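Local coordinates for protein beta-galactosidase (Bacillus circulans subsp. alkalophilus, PDB 3TTY) that hydrolyses terminal beta-galactosyl residues from beta-galactosides as a trimeric, zinc-containing glycoside hydrolase built on a TIM barrel, at residues A[173-179]-A[191-197]; A[99-103]-A[201-207]; A[210-215]-A[412-416]; A[219-223]-A[406-410]. One frame throughout, in Å; residues are numbered along the deposited sequence.

Contact 1: residues A[173-179]-A[191-197]; sequences GTLEALN and FYDWDEI
Leu175 lays its CD2 methyl squarely over one face of the Trp194 indole: the methyl stands 3.7 Å from the centroid of the six-membered ring and 10° off the ring normal, a CH-pi contact. A chi1 of -76° puts its CG beside the backbone N and over the indole, with Leu175 CD1 then 3.3 Å from Tyr192 O. Leu175 and Trp194 run alongside each other in opposite directions, and Trp194 CZ2 comes to 3.6 Å from Leu175 N. One turn further, Leu178 splits its branches: CD1 lies against Trp194 CZ3, and CD2 meets Ile197 CD1 tip to tip at 4.0 Å while also touching the Phe191 ring. Two hydrogen bonds tie the Asn179 amide to the backbone of Phe191. Asn179 OD1 accepts from Phe191 N (3.0 Å, 174°), and Asn179 ND2 gives to Phe191 O (3.0 Å), in the carbonyl plane and on a lone pair, which fixes the rotation of the amide; OD1 also bonds Thr184 OG1. The contact thus folds the loop after helix 175-181 back onto that helix, with Leu168 of helix 158-172 touching both Leu178 and Trp194, and a second subunit alongside, whose Ala48 O is hydrogen-bonded to Tyr192 OH.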
loop_
_atom_site.group_PDB
_atom_site.type_symbol
_atom_site.label_atom_id
_atom_site.label_comp_id
_atom_site.label_asym_id
_atom_site.label_seq_id
_atom_site.Cartn_x
_atom_site.Cartn_y
_atom_site.Cartn_z
ATOM N N GLY A 173 17.559 14.500 -33.351
ATOM C CA GLY A 173 18.268 14.399 -34.613
ATOM C C GLY A 173 19.273 13.267 -34.686
ATOM O O GLY A 173 19.259 12.469 -35.625
ATOM N N THR A 174 20.160 13.195 -33.699
ATOM C CA THR A 174 21.191 12.168 -33.703
ATOM C C THR A 174 21.249 11.438 -32.369
ATOM O O THR A 174 20.871 11.979 -31.342
ATOM C CB THR A 174 22.590 12.781 -33.935
ATOM O OG1 THR A 174 22.886 13.695 -32.870
ATOM C CG2 THR A 174 22.660 13.510 -35.267
ATOM N N LEU A 175 21.771 10.221 -32.376
ATOM C CA LEU A 175 22.038 9.539 -31.117
ATOM C C LEU A 175 23.008 10.340 -30.254
ATOM O O LEU A 175 22.947 10.309 -29.019
ATOM C CB LEU A 175 22.573 8.133 -31.358
ATOM C CG LEU A 175 21.497 7.139 -31.781
ATOM C CD1 LEU A 175 22.157 5.816 -32.079
ATOM C CD2 LEU A 175 20.424 6.989 -30.692
ATOM N N GLU A 176 23.905 11.075 -30.888
ATOM C CA GLU A 176 24.884 11.808 -30.097
ATOM C C GLU A 176 24.168 12.869 -29.244
ATOM O O GLU A 176 24.472 13.036 -28.062
ATOM C CB GLU A 176 25.972 12.418 -30.979
ATOM C CG GLU A 176 27.152 12.968 -30.197
ATOM C CD GLU A 176 28.261 13.491 -31.099
ATOM O OE1 GLU A 176 28.656 12.762 -32.041
ATOM O OE2 GLU A 176 28.731 14.631 -30.865
ATOM N N ALA A 177 23.204 13.561 -29.842
ATOM C CA ALA A 177 22.456 14.580 -29.113
ATOM C C ALA A 177 21.540 13.933 -28.086
ATOM O O ALA A 177 21.345 14.465 -26.994
ATOM C CB ALA A 177 21.658 15.464 -30.073
ATOM N N LEU A 178 20.982 12.782 -28.425
ATOM C CA LEU A 178 20.144 12.078 -27.466
ATOM C C LEU A 178 20.960 11.641 -26.245
ATOM O O LEU A 178 20.596 11.923 -25.106
ATOM C CB LEU A 178 19.450 10.874 -28.110
ATOM C CG LEU A 178 18.598 10.124 -27.072
ATOM C CD1 LEU A 178 17.131 10.148 -27.433
ATOM C CD2 LEU A 178 19.096 8.698 -26.862
ATOM N N ASN A 179 22.078 10.966 -26.486
ATOM C CA ASN A 179 22.899 10.486 -25.393
ATOM C C ASN A 179 23.338 11.606 -24.465
ATOM O O ASN A 179 23.462 11.400 -23.252
ATOM C CB ASN A 179 24.099 9.675 -25.911
ATOM C CG ASN A 179 23.726 8.242 -26.241
ATOM O OD1 ASN A 179 23.060 7.565 -25.455
ATOM N ND2 ASN A 179 24.136 7.776 -27.413
ATOM N N PHE A 191 23.334 4.582 -25.772
ATOM C CA PHE A 191 22.567 3.985 -26.850
ATOM C C PHE A 191 23.324 4.023 -28.176
ATOM O O PHE A 191 23.828 5.070 -28.570
ATOM C CB PHE A 191 21.235 4.710 -26.974
ATOM C CG PHE A 191 20.326 4.461 -25.822
ATOM C CD1 PHE A 191 19.775 3.207 -25.631
ATOM C CD2 PHE A 191 20.048 5.457 -24.914
ATOM C CE1 PHE A 191 18.951 2.958 -24.560
ATOM C CE2 PHE A 191 19.227 5.207 -23.831
ATOM C CZ PHE A 191 18.677 3.952 -23.665
ATOM N N TYR A 192 23.400 2.886 -28.862
ATOM C CA TYR A 192 24.060 2.830 -30.164
ATOM C C TYR A 192 23.059 2.683 -31.297
ATOM O O TYR A 192 23.423 2.758 -32.467
ATOM C CB TYR A 192 25.080 1.689 -30.219
ATOM C CG TYR A 192 26.303 1.928 -29.373
ATOM C CD1 TYR A 192 27.251 2.874 -29.746
ATOM C CD2 TYR A 192 26.513 1.213 -28.192
ATOM C CE1 TYR A 192 28.386 3.107 -28.973
ATOM C CE2 TYR A 192 27.642 1.437 -27.409
ATOM C CZ TYR A 192 28.580 2.385 -27.813
ATOM O OH TYR A 192 29.706 2.622 -27.055
ATOM N N ASP A 193 21.798 2.479 -30.942
ATOM C CA ASP A 193 20.712 2.401 -31.920
ATOM C C ASP A 193 19.389 2.827 -31.292
ATOM O O ASP A 193 19.170 2.606 -30.105
ATOM C CB ASP A 193 20.586 0.988 -32.488
ATOM C CG ASP A 193 19.532 0.893 -33.572
ATOM O OD1 ASP A 193 19.611 1.666 -34.555
ATOM O OD2 ASP A 193 18.609 0.069 -33.429
ATOM N N TRP A 194 18.507 3.439 -32.077
ATOM C CA TRP A 194 17.239 3.922 -31.534
ATOM C C TRP A 194 16.388 2.780 -30.956
ATOM O O TRP A 194 15.696 2.954 -29.948
ATOM C CB TRP A 194 16.448 4.703 -32.582
ATOM C CG TRP A 194 17.195 5.854 -33.164
ATOM C CD1 TRP A 194 17.922 5.847 -34.307
ATOM C CD2 TRP A 194 17.288 7.187 -32.636
ATOM N NE1 TRP A 194 18.464 7.086 -34.530
ATOM C CE2 TRP A 194 18.091 7.927 -33.517
ATOM C CE3 TRP A 194 16.776 7.821 -31.501
ATOM C CZ2 TRP A 194 18.394 9.274 -33.305
ATOM C CZ3 TRP A 194 17.073 9.159 -31.297
ATOM C CH2 TRP A 194 17.881 9.869 -32.192
ATOM N N ASP A 195 16.444 1.613 -31.586
ATOM C CA ASP A 195 15.624 0.494 -31.131
ATOM C C ASP A 195 16.037 -0.049 -29.763
ATOM O O ASP A 195 15.349 -0.896 -29.217
ATOM C CB ASP A 195 15.593 -0.635 -32.161
ATOM C CG ASP A 195 14.701 -0.314 -33.342
ATOM O OD1 ASP A 195 14.714 -1.084 -34.333
ATOM O OD2 ASP A 195 13.993 0.716 -33.277
ATOM N N GLU A 196 17.161 0.427 -29.224
ATOM C CA GLU A 196 17.612 0.010 -27.901
ATOM C C GLU A 196 16.878 0.765 -26.783
ATOM O O GLU A 196 16.913 0.369 -25.615
ATOM C CB GLU A 196 19.112 0.244 -27.774
ATOM C CG GLU A 196 19.947 -0.714 -28.597
ATOM C CD GLU A 196 21.363 -0.211 -28.797
ATOM O OE1 GLU A 196 21.766 0.743 -28.089
ATOM O OE2 GLU A 196 22.065 -0.768 -29.673
ATOM N N ILE A 197 16.236 1.866 -27.160
ATOM C CA ILE A 197 15.469 2.705 -26.255
ATOM C C ILE A 197 14.105 2.070 -25.985
ATOM O O ILE A 197 13.417 1.655 -26.922
ATOM C CB ILE A 197 15.252 4.087 -26.906
ATOM C CG1 ILE A 197 16.602 4.746 -27.176
ATOM C CG2 ILE A 197 14.349 4.968 -26.051
ATOM C CD1 ILE A 197 16.540 5.890 -28.180
#

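Contact 2: residues A[99-103]-A[201-207]; sequences VDYEG and NALSEEW
Tyr101 lies with one ring face over the backbone of Ala202, whose N stands 4.1 Å above the ring plane. The packing is close here. Tyr101 O takes the N-H of Ala202 nearly along the C=O axis (3.0 Å, 162°), and Asn201 CB comes within 3.3 Å of Tyr101 O. With CG anti to the backbone N (chi1 179°), the phenol runs out past Asn201, their ring and amide planes 78° apart, until its edge meets Glu206: Tyr101 CE1 is 3.3 Å from Glu206 OE2, in the ring plane. The hydroxyl beyond is hydrogen-bonded to Gly209 N, and the Glu206 carboxylate is held by Ser218 and Arg222. A leucine in place of Tyr101 would probably leave Gly209 N without this partner and open a gap beside Ala202 and Glu206. The other end is looser: Leu203 CD1 is 4.0 Å from Gly103 CA, and Arg104 of a second subunit packs on Ala202 and Leu203 there while pairing with Glu102 OE1, 3.7 Å from Ala202 CB. In both loops the first side chain of a type I turn makes an Asx turn: Asp100 OD1 accepts from Glu102 N, and Asn201 OD1 from Leu203 N. The Ala202 N to Tyr101 O bond joins these two turns beside a subunit interface, with the zinc ion about 10 Å from the Asn201 side chain.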
loop_
_atom_site.group_PDB
_atom_site.type_symbol
_atom_site.label_atom_id
_atom_site.label_comp_id
_atom_site.label_asym_id
_atom_site.label_seq_id
_atom_site.Cartn_x
_atom_site.Cartn_y
_atom_site.Cartn_z
ATOM N N VAL A 99 -1.455 -0.708 -23.128
ATOM C CA VAL A 99 -0.637 -1.507 -22.245
ATOM C C VAL A 99 -0.294 -0.604 -21.059
ATOM O O VAL A 99 0.109 0.558 -21.236
ATOM C CB VAL A 99 0.606 -2.024 -22.974
ATOM C CG1 VAL A 99 1.670 -2.492 -21.990
ATOM C CG2 VAL A 99 0.202 -3.153 -23.893
ATOM N N ASP A 100 -0.512 -1.104 -19.847
ATOM C CA ASP A 100 -0.390 -0.228 -18.698
ATOM C C ASP A 100 1.033 -0.107 -18.155
ATOM O O ASP A 100 1.976 -0.733 -18.643
ATOM C CB ASP A 100 -1.394 -0.594 -17.595
ATOM C CG ASP A 100 -1.155 -1.974 -17.008
ATOM O OD1 ASP A 100 0.015 -2.405 -16.924
ATOM O OD2 ASP A 100 -2.151 -2.628 -16.622
ATOM N N TYR A 101 1.159 0.727 -17.140
ATOM C CA TYR A 101 2.415 0.997 -16.469
ATOM C C TYR A 101 3.064 -0.287 -15.940
ATOM O O TYR A 101 4.278 -0.349 -15.785
ATOM C CB TYR A 101 2.149 2.010 -15.350
ATOM C CG TYR A 101 3.348 2.399 -14.514
ATOM C CD1 TYR A 101 4.194 3.426 -14.913
ATOM C CD2 TYR A 101 3.612 1.757 -13.308
ATOM C CE1 TYR A 101 5.281 3.797 -14.132
ATOM C CE2 TYR A 101 4.691 2.115 -12.528
ATOM C CZ TYR A 101 5.525 3.134 -12.942
ATOM O OH TYR A 101 6.590 3.498 -12.152
ATOM N N GLU A 102 2.264 -1.325 -15.701
ATOM C CA GLU A 102 2.817 -2.575 -15.206
ATOM C C GLU A 102 3.176 -3.525 -16.346
ATOM O O GLU A 102 3.599 -4.647 -16.101
ATOM C CB GLU A 102 1.858 -3.264 -14.220
ATOM C CG GLU A 102 1.269 -2.352 -13.131
ATOM C CD GLU A 102 2.278 -1.946 -12.065
ATOM O OE1 GLU A 102 3.345 -2.592 -11.950
ATOM O OE2 GLU A 102 2.002 -0.967 -11.340
ATOM N N GLY A 103 3.006 -3.071 -17.586
ATOM C CA GLY A 103 3.351 -3.862 -18.765
ATOM C C GLY A 103 2.219 -4.737 -19.298
ATOM O O GLY A 103 2.396 -5.496 -20.262
ATOM N N ASN A 201 8.584 2.347 -17.840
ATOM C CA ASN A 201 7.528 1.973 -16.903
ATOM C C ASN A 201 8.092 0.951 -15.926
ATOM O O ASN A 201 9.300 0.882 -15.748
ATOM C CB ASN A 201 6.267 1.471 -17.631
ATOM C CG ASN A 201 6.515 0.212 -18.438
ATOM O OD1 ASN A 201 7.577 -0.393 -18.353
ATOM N ND2 ASN A 201 5.514 -0.202 -19.211
ATOM N N ALA A 202 7.237 0.163 -15.295
ATOM C CA ALA A 202 7.703 -0.755 -14.257
ATOM C C ALA A 202 8.640 -1.856 -14.773
ATOM O O ALA A 202 9.329 -2.499 -13.989
ATOM C CB ALA A 202 6.513 -1.368 -13.494
ATOM N N LEU A 203 8.659 -2.081 -16.084
ATOM C CA LEU A 203 9.527 -3.103 -16.653
ATOM C C LEU A 203 10.942 -2.560 -16.892
ATOM O O LEU A 203 11.860 -3.330 -17.129
ATOM C CB LEU A 203 8.959 -3.650 -17.973
ATOM C CG LEU A 203 7.562 -4.298 -17.974
ATOM C CD1 LEU A 203 7.145 -4.799 -19.378
ATOM C CD2 LEU A 203 7.471 -5.431 -16.954
ATOM N N SER A 204 11.114 -1.239 -16.825
ATOM C CA SER A 204 12.351 -0.629 -17.300
ATOM C C SER A 204 13.005 0.345 -16.315
ATOM O O SER A 204 13.740 -0.093 -15.450
ATOM C CB SER A 204 12.142 0.010 -18.682
ATOM O OG SER A 204 11.042 0.908 -18.668
ATOM N N GLU A 205 12.737 1.648 -16.435
ATOM C CA GLU A 205 13.398 2.646 -15.591
ATOM C C GLU A 205 12.588 3.126 -14.387
ATOM O O GLU A 205 13.113 3.829 -13.529
ATOM C CB GLU A 205 13.772 3.883 -16.413
ATOM C CG GLU A 205 14.700 3.636 -17.579
ATOM C CD GLU A 205 16.111 3.220 -17.160
ATOM O OE1 GLU A 205 16.965 3.095 -18.057
ATOM O OE2 GLU A 205 16.363 3.012 -15.950
ATOM N N GLU A 206 11.309 2.784 -14.330
ATOM C CA GLU A 206 10.424 3.428 -13.357
ATOM C C GLU A 206 9.860 2.454 -12.349
ATOM O O GLU A 206 9.826 1.249 -12.589
ATOM C CB GLU A 206 9.285 4.183 -14.054
ATOM C CG GLU A 206 9.788 5.409 -14.815
ATOM C CD GLU A 206 8.679 6.298 -15.368
ATOM O OE1 GLU A 206 8.998 7.177 -16.196
ATOM O OE2 GLU A 206 7.499 6.128 -14.980
ATOM N N TRP A 207 9.443 2.982 -11.209
ATOM C CA TRP A 207 8.741 2.170 -10.233
ATOM C C TRP A 207 7.905 3.054 -9.331
ATOM O O TRP A 207 8.124 4.265 -9.250
ATOM C CB TRP A 207 9.709 1.319 -9.411
ATOM C CG TRP A 207 10.635 2.105 -8.485
ATOM C CD1 TRP A 207 10.488 2.287 -7.134
ATOM C CD2 TRP A 207 11.858 2.781 -8.846
ATOM N NE1 TRP A 207 11.540 3.023 -6.636
ATOM C CE2 TRP A 207 12.395 3.335 -7.662
ATOM C CE3 TRP A 207 12.547 2.965 -10.051
ATOM C CZ2 TRP A 207 13.580 4.075 -7.648
ATOM C CZ3 TRP A 207 13.734 3.697 -10.037
ATOM C CH2 TRP A 207 14.238 4.239 -8.839
#

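Contact 3: residues A[210-215]-A[412-416]; sequences NRTNFQ and ELSSG
Arg211 curls its guanidinium over the end of helix 405-413 and directs the group's edge at two carbonyls. NH2 gives to Ser414 O (3.0 Å, 146°), approaching from above the carbonyl plane, 45° out of it, and makes a weak bond to Glu412 O; NH1 adds a long, weak one to Ser414 O. The chain is bent at both chi2 and chi3, which turns the group back until NH2 also reaches Asn210 O. One face of the guanidinium carries a water, 3.2 Å above its plane, that accepts from Thr212 N (2.9 Å) and donates to Leu413 O (3.0 Å). A cationic group set against carbonyls at a helix C-terminus is probably favoured by the helix dipole, and here it joins the two-stranded antiparallel hairpin of 206-207 and 211-212, in the beta-galactosidase family region, to a helix of the trimerisation domain. On the apolar side Thr212 CG2 meets Leu413 CD2 at 4.2 Å, the two side chains crossing at a slant, while the Thr212 hydroxyl bonds Ser218. Gln215 comes in from the start of helix 215-243, its NE2 2.8 Å from Leu413 O. Ser415 OG is hydrogen-bonded to Asn314 of a second subunit.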
loop_
_atom_site.group_PDB
_atom_site.type_symbol
_atom_site.label_atom_id
_atom_site.label_comp_id
_atom_site.label_asym_id
_atom_site.label_seq_id
_atom_site.Cartn_x
_atom_site.Cartn_y
_atom_site.Cartn_z
ATOM N N ASN A 210 5.969 7.060 -9.635
ATOM C CA ASN A 210 6.609 8.370 -9.781
ATOM C C ASN A 210 8.127 8.380 -9.595
ATOM O O ASN A 210 8.735 9.445 -9.515
ATOM C CB ASN A 210 5.974 9.395 -8.830
ATOM C CG ASN A 210 6.043 8.976 -7.351
ATOM O OD1 ASN A 210 5.222 9.413 -6.542
ATOM N ND2 ASN A 210 7.012 8.133 -6.998
ATOM N N ARG A 211 8.739 7.205 -9.515
ATOM C CA ARG A 211 10.184 7.120 -9.322
ATOM C C ARG A 211 10.847 6.670 -10.622
ATOM O O ARG A 211 10.243 5.931 -11.401
ATOM C CB ARG A 211 10.517 6.134 -8.195
ATOM C CG ARG A 211 11.062 6.757 -6.913
ATOM C CD ARG A 211 10.052 7.633 -6.210
ATOM N NE ARG A 211 9.809 8.875 -6.938
ATOM C CZ ARG A 211 10.542 9.977 -6.809
ATOM N NH1 ARG A 211 11.581 9.994 -5.978
ATOM N NH2 ARG A 211 10.246 11.060 -7.517
ATOM N N THR A 212 12.086 7.102 -10.852
ATOM C CA THR A 212 12.789 6.735 -12.076
ATOM C C THR A 212 14.303 6.778 -11.902
ATOM O O THR A 212 14.821 7.561 -11.116
ATOM C CB THR A 212 12.405 7.667 -13.247
ATOM O OG1 THR A 212 12.830 7.091 -14.490
ATOM C CG2 THR A 212 13.050 9.040 -13.072
ATOM N N ASN A 213 15.001 5.925 -12.649
ATOM C CA ASN A 213 16.457 5.923 -12.691
ATOM C C ASN A 213 16.997 6.959 -13.681
ATOM O O ASN A 213 18.119 7.444 -13.540
ATOM C CB ASN A 213 16.952 4.548 -13.116
ATOM C CG ASN A 213 16.634 3.477 -12.103
ATOM O OD1 ASN A 213 16.824 3.662 -10.908
ATOM N ND2 ASN A 213 16.138 2.354 -12.576
ATOM N N PHE A 214 16.186 7.282 -14.688
ATOM C CA PHE A 214 16.601 8.160 -15.774
ATOM C C PHE A 214 15.551 9.225 -16.073
ATOM O O PHE A 214 14.693 9.018 -16.927
ATOM C CB PHE A 214 16.905 7.330 -17.034
ATOM C CG PHE A 214 18.356 7.051 -17.206
ATOM C CD1 PHE A 214 18.977 6.060 -16.457
ATOM C CD2 PHE A 214 19.127 7.824 -18.065
ATOM C CE1 PHE A 214 20.345 5.835 -16.582
ATOM C CE2 PHE A 214 20.485 7.598 -18.190
ATOM C CZ PHE A 214 21.093 6.606 -17.446
ATOM N N GLN A 215 15.617 10.368 -15.388
ATOM C CA GLN A 215 14.515 11.331 -15.507
ATOM C C GLN A 215 14.364 11.884 -16.928
ATOM O O GLN A 215 13.254 12.205 -17.362
ATOM C CB GLN A 215 14.521 12.447 -14.430
ATOM C CG GLN A 215 15.663 12.477 -13.419
ATOM C CD GLN A 215 15.768 11.248 -12.525
ATOM O OE1 GLN A 215 16.486 10.308 -12.851
ATOM N NE2 GLN A 215 15.090 11.269 -11.378
ATOM N N GLU A 412 8.600 16.151 -10.046
ATOM C CA GLU A 412 7.980 14.964 -9.470
ATOM C C GLU A 412 8.750 13.680 -9.773
ATOM O O GLU A 412 8.595 12.684 -9.070
ATOM C CB GLU A 412 6.516 14.850 -9.899
ATOM C CG GLU A 412 5.653 15.982 -9.340
ATOM C CD GLU A 412 4.177 15.860 -9.702
ATOM O OE1 GLU A 412 3.803 14.902 -10.419
ATOM O OE2 GLU A 412 3.396 16.743 -9.273
ATOM N N LEU A 413 9.573 13.703 -10.815
ATOM C CA LEU A 413 10.374 12.535 -11.184
ATOM C C LEU A 413 11.736 12.552 -10.507
ATOM O O LEU A 413 12.439 11.543 -10.475
ATOM C CB LEU A 413 10.566 12.475 -12.699
ATOM C CG LEU A 413 9.334 12.084 -13.498
ATOM C CD1 LEU A 413 9.415 12.592 -14.942
ATOM C CD2 LEU A 413 9.203 10.582 -13.448
ATOM N N SER A 414 12.110 13.714 -9.986
ATOM C CA SER A 414 13.410 13.901 -9.370
ATOM C C SER A 414 13.638 12.945 -8.202
ATOM O O SER A 414 12.746 12.711 -7.379
ATOM C CB SER A 414 13.552 15.346 -8.885
ATOM O OG SER A 414 14.870 15.596 -8.413
ATOM N N SER A 415 14.845 12.399 -8.133
ATOM C CA SER A 415 15.254 11.618 -6.973
ATOM C C SER A 415 15.897 12.530 -5.925
ATOM O O SER A 415 17.090 12.840 -6.005
ATOM C CB SER A 415 16.216 10.500 -7.385
ATOM O OG SER A 415 16.808 9.894 -6.241
ATOM N N GLY A 416 15.100 12.951 -4.942
ATOM C CA GLY A 416 15.514 13.965 -3.985
ATOM C C GLY A 416 15.133 15.327 -4.534
ATOM O O GLY A 416 14.708 15.423 -5.690
HETATM O O HOH W 1 12.906 9.091 -8.869
#

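Contact 4: residues A[219-223]-A[406-410]; sequences LDYRR and ENRWA
Arg223 NE holds Glu406 OE2 at 2.8 Å in a nearly straight hydrogen bond (170°) that is also a salt bridge between two helices. The carboxylate oxygen lies almost in the guanidinium plane, but the donor stands well above the carboxylate plane, the two flat groups being turned 76° to each other. Arg223 NH1 gives to Asp220 OD2 at 2.9 Å, exactly in the guanidinium plane, so one arginine bridges an acid on its own helix and one on the other. Its NH2 bonds Glu493 O, and Glu406 OE1 pairs with Lys465. An alanine in place of Arg223 would probably leave Asp220 and Glu406 without the cation between them and free the glutamate to turn toward its remaining mate, Lys465. Beside this network Trp409 is wedged between the helices. Arg222 CB sits over one face of the indole, 3.9 Å from the six-membered-ring centroid and almost on the ring normal, a CH-pi contact, while Leu219 CD1 comes in at the ring edge, 3.9 Å from Trp409 CE3. Arg223 N meets the far end of the ring at Trp409 CZ3, 3.7 Å away. Leu219 gets there with CG anti to the backbone N, crossing the tryptophan at about a right angle. The axes of these short segments pass 10.1 Å apart, with 141° between their N-to-C directions, nearer antiparallel than parallel. Trp409 NE1 is bonded to Pro258 O. Arg223 and Asp220 are buried, whereas Glu406 is partly exposed and shared with Lys465; this partial burial probably strengthens the pairing of the charges.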
loop_
_atom_site.group_PDB
_atom_site.type_symbol
_atom_site.label_atom_id
_atom_site.label_comp_id
_atom_site.label_asym_id
_atom_site.label_seq_id
_atom_site.Cartn_x
_atom_site.Cartn_y
_atom_site.Cartn_z
ATOM N N LEU A 219 10.832 12.064 -18.502
ATOM C CA LEU A 219 10.349 13.391 -18.853
ATOM C C LEU A 219 9.901 13.447 -20.312
ATOM O O LEU A 219 8.793 13.885 -20.600
ATOM C CB LEU A 219 11.438 14.432 -18.588
ATOM C CG LEU A 219 11.129 15.902 -18.878
ATOM C CD1 LEU A 219 9.822 16.312 -18.237
ATOM C CD2 LEU A 219 12.286 16.803 -18.397
ATOM N N ASP A 220 10.770 13.002 -21.221
ATOM C CA ASP A 220 10.445 12.932 -22.644
ATOM C C ASP A 220 9.271 12.037 -22.974
ATOM O O ASP A 220 8.531 12.317 -23.901
ATOM C CB ASP A 220 11.654 12.494 -23.484
ATOM C CG ASP A 220 12.647 13.621 -23.702
ATOM O OD1 ASP A 220 13.768 13.341 -24.176
ATOM O OD2 ASP A 220 12.316 14.782 -23.367
ATOM N N TYR A 221 9.100 10.950 -22.239
ATOM C CA TYR A 221 7.991 10.064 -22.556
ATOM C C TYR A 221 6.650 10.736 -22.215
ATOM O O TYR A 221 5.662 10.610 -22.956
ATOM C CB TYR A 221 8.145 8.714 -21.854
ATOM C CG TYR A 221 7.288 7.647 -22.486
ATOM C CD1 TYR A 221 7.680 7.024 -23.675
ATOM C CD2 TYR A 221 6.078 7.267 -21.905
ATOM C CE1 TYR A 221 6.888 6.045 -24.264
ATOM C CE2 TYR A 221 5.286 6.291 -22.481
ATOM C CZ TYR A 221 5.692 5.693 -23.660
ATOM O OH TYR A 221 4.898 4.737 -24.227
ATOM N N ARG A 222 6.629 11.470 -21.106
ATOM C CA ARG A 222 5.446 12.229 -20.736
ATOM C C ARG A 222 5.151 13.326 -21.767
ATOM O O ARG A 222 3.993 13.526 -22.145
ATOM C CB ARG A 222 5.574 12.775 -19.306
ATOM C CG ARG A 222 5.387 11.694 -18.244
ATOM C CD ARG A 222 6.122 11.984 -16.939
ATOM N NE ARG A 222 5.854 10.950 -15.932
ATOM C CZ ARG A 222 6.430 9.745 -15.916
ATOM N NH1 ARG A 222 7.316 9.415 -16.851
ATOM N NH2 ARG A 222 6.118 8.865 -14.971
ATOM N N ARG A 223 6.184 14.012 -22.261
ATOM C CA ARG A 223 5.963 14.958 -23.357
ATOM C C ARG A 223 5.311 14.231 -24.534
ATOM O O ARG A 223 4.335 14.700 -25.109
ATOM C CB ARG A 223 7.269 15.601 -23.822
ATOM C CG ARG A 223 7.994 16.407 -22.782
ATOM C CD ARG A 223 9.335 16.919 -23.299
ATOM N NE ARG A 223 9.767 18.108 -22.563
ATOM C CZ ARG A 223 10.977 18.297 -22.049
ATOM N NH1 ARG A 223 11.921 17.370 -22.187
ATOM N NH2 ARG A 223 11.243 19.424 -21.388
ATOM N N GLU A 406 5.972 20.940 -17.443
ATOM C CA GLU A 406 7.251 20.261 -17.687
ATOM C C GLU A 406 8.121 20.414 -16.456
ATOM O O GLU A 406 8.786 19.474 -16.019
ATOM C CB GLU A 406 7.955 20.802 -18.933
ATOM C CG GLU A 406 7.228 20.463 -20.240
ATOM C CD GLU A 406 7.976 20.899 -21.497
ATOM O OE1 GLU A 406 8.633 21.959 -21.473
ATOM O OE2 GLU A 406 7.903 20.177 -22.520
ATOM N N ASN A 407 8.094 21.606 -15.880
ATOM C CA ASN A 407 8.722 21.820 -14.585
ATOM C C ASN A 407 8.154 20.847 -13.542
ATOM O O ASN A 407 8.900 20.247 -12.765
ATOM C CB ASN A 407 8.492 23.260 -14.137
ATOM C CG ASN A 407 9.131 23.566 -12.804
ATOM O OD1 ASN A 407 10.283 23.212 -12.566
ATOM N ND2 ASN A 407 8.383 24.237 -11.918
ATOM N N ARG A 408 6.829 20.695 -13.535
ATOM C CA ARG A 408 6.167 19.772 -12.619
ATOM C C ARG A 408 6.657 18.329 -12.786
ATOM O O ARG A 408 7.020 17.672 -11.811
ATOM C CB ARG A 408 4.649 19.828 -12.803
ATOM C CG ARG A 408 3.900 18.834 -11.927
ATOM C CD ARG A 408 2.397 19.114 -11.885
ATOM N NE ARG A 408 1.689 18.226 -10.962
ATOM C CZ ARG A 408 0.372 18.262 -10.753
ATOM N NH1 ARG A 408 -0.381 19.143 -11.400
ATOM N NH2 ARG A 408 -0.196 17.411 -9.908
ATOM N N TRP A 409 6.648 17.836 -14.021
ATOM C CA TRP A 409 7.120 16.486 -14.309
ATOM C C TRP A 409 8.552 16.246 -13.825
ATOM O O TRP A 409 8.839 15.232 -13.171
ATOM C CB TRP A 409 7.052 16.210 -15.806
ATOM C CG TRP A 409 5.659 16.156 -16.358
ATOM C CD1 TRP A 409 4.508 15.896 -15.665
ATOM C CD2 TRP A 409 5.270 16.378 -17.719
ATOM N NE1 TRP A 409 3.433 15.937 -16.519
ATOM C CE2 TRP A 409 3.872 16.228 -17.784
ATOM C CE3 TRP A 409 5.972 16.687 -18.888
ATOM C CZ2 TRP A 409 3.160 16.362 -18.975
ATOM C CZ3 TRP A 409 5.273 16.832 -20.060
ATOM C CH2 TRP A 409 3.875 16.663 -20.102
ATOM N N ALA A 410 9.453 17.164 -14.155
ATOM C CA ALA A 410 10.841 17.031 -13.707
ATOM C C ALA A 410 10.951 17.017 -12.172
ATOM O O ALA A 410 11.642 16.164 -11.596
ATOM C CB ALA A 410 11.714 18.119 -14.306
#

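How the contacts relate
All four contacts lie on the same side of the chain's centre, and contacts 1 and 2 close before 3 and 4 open. Contact 1 is nested within the loop that contact 2 closes, their centres 21 Å apart; contact 4 is nested within that of contact 3, their centres 10 Å apart. Contacts 2 and 3 meet in the hairpin of strands 206-207 and 211-212, where Glu205 O probably accepts from Asn213 N (3.0 Å). Contact 4 joins in through the Glu206 to Arg222 salt bridge and shares helix 405-413 with contact 3. Thus contacts 1 and 2 stay within the beta-galactosidase family region, contacts 3 and 4 tie it to the trimerisation domain, and contacts 1, 2 and 3 border a second subunit.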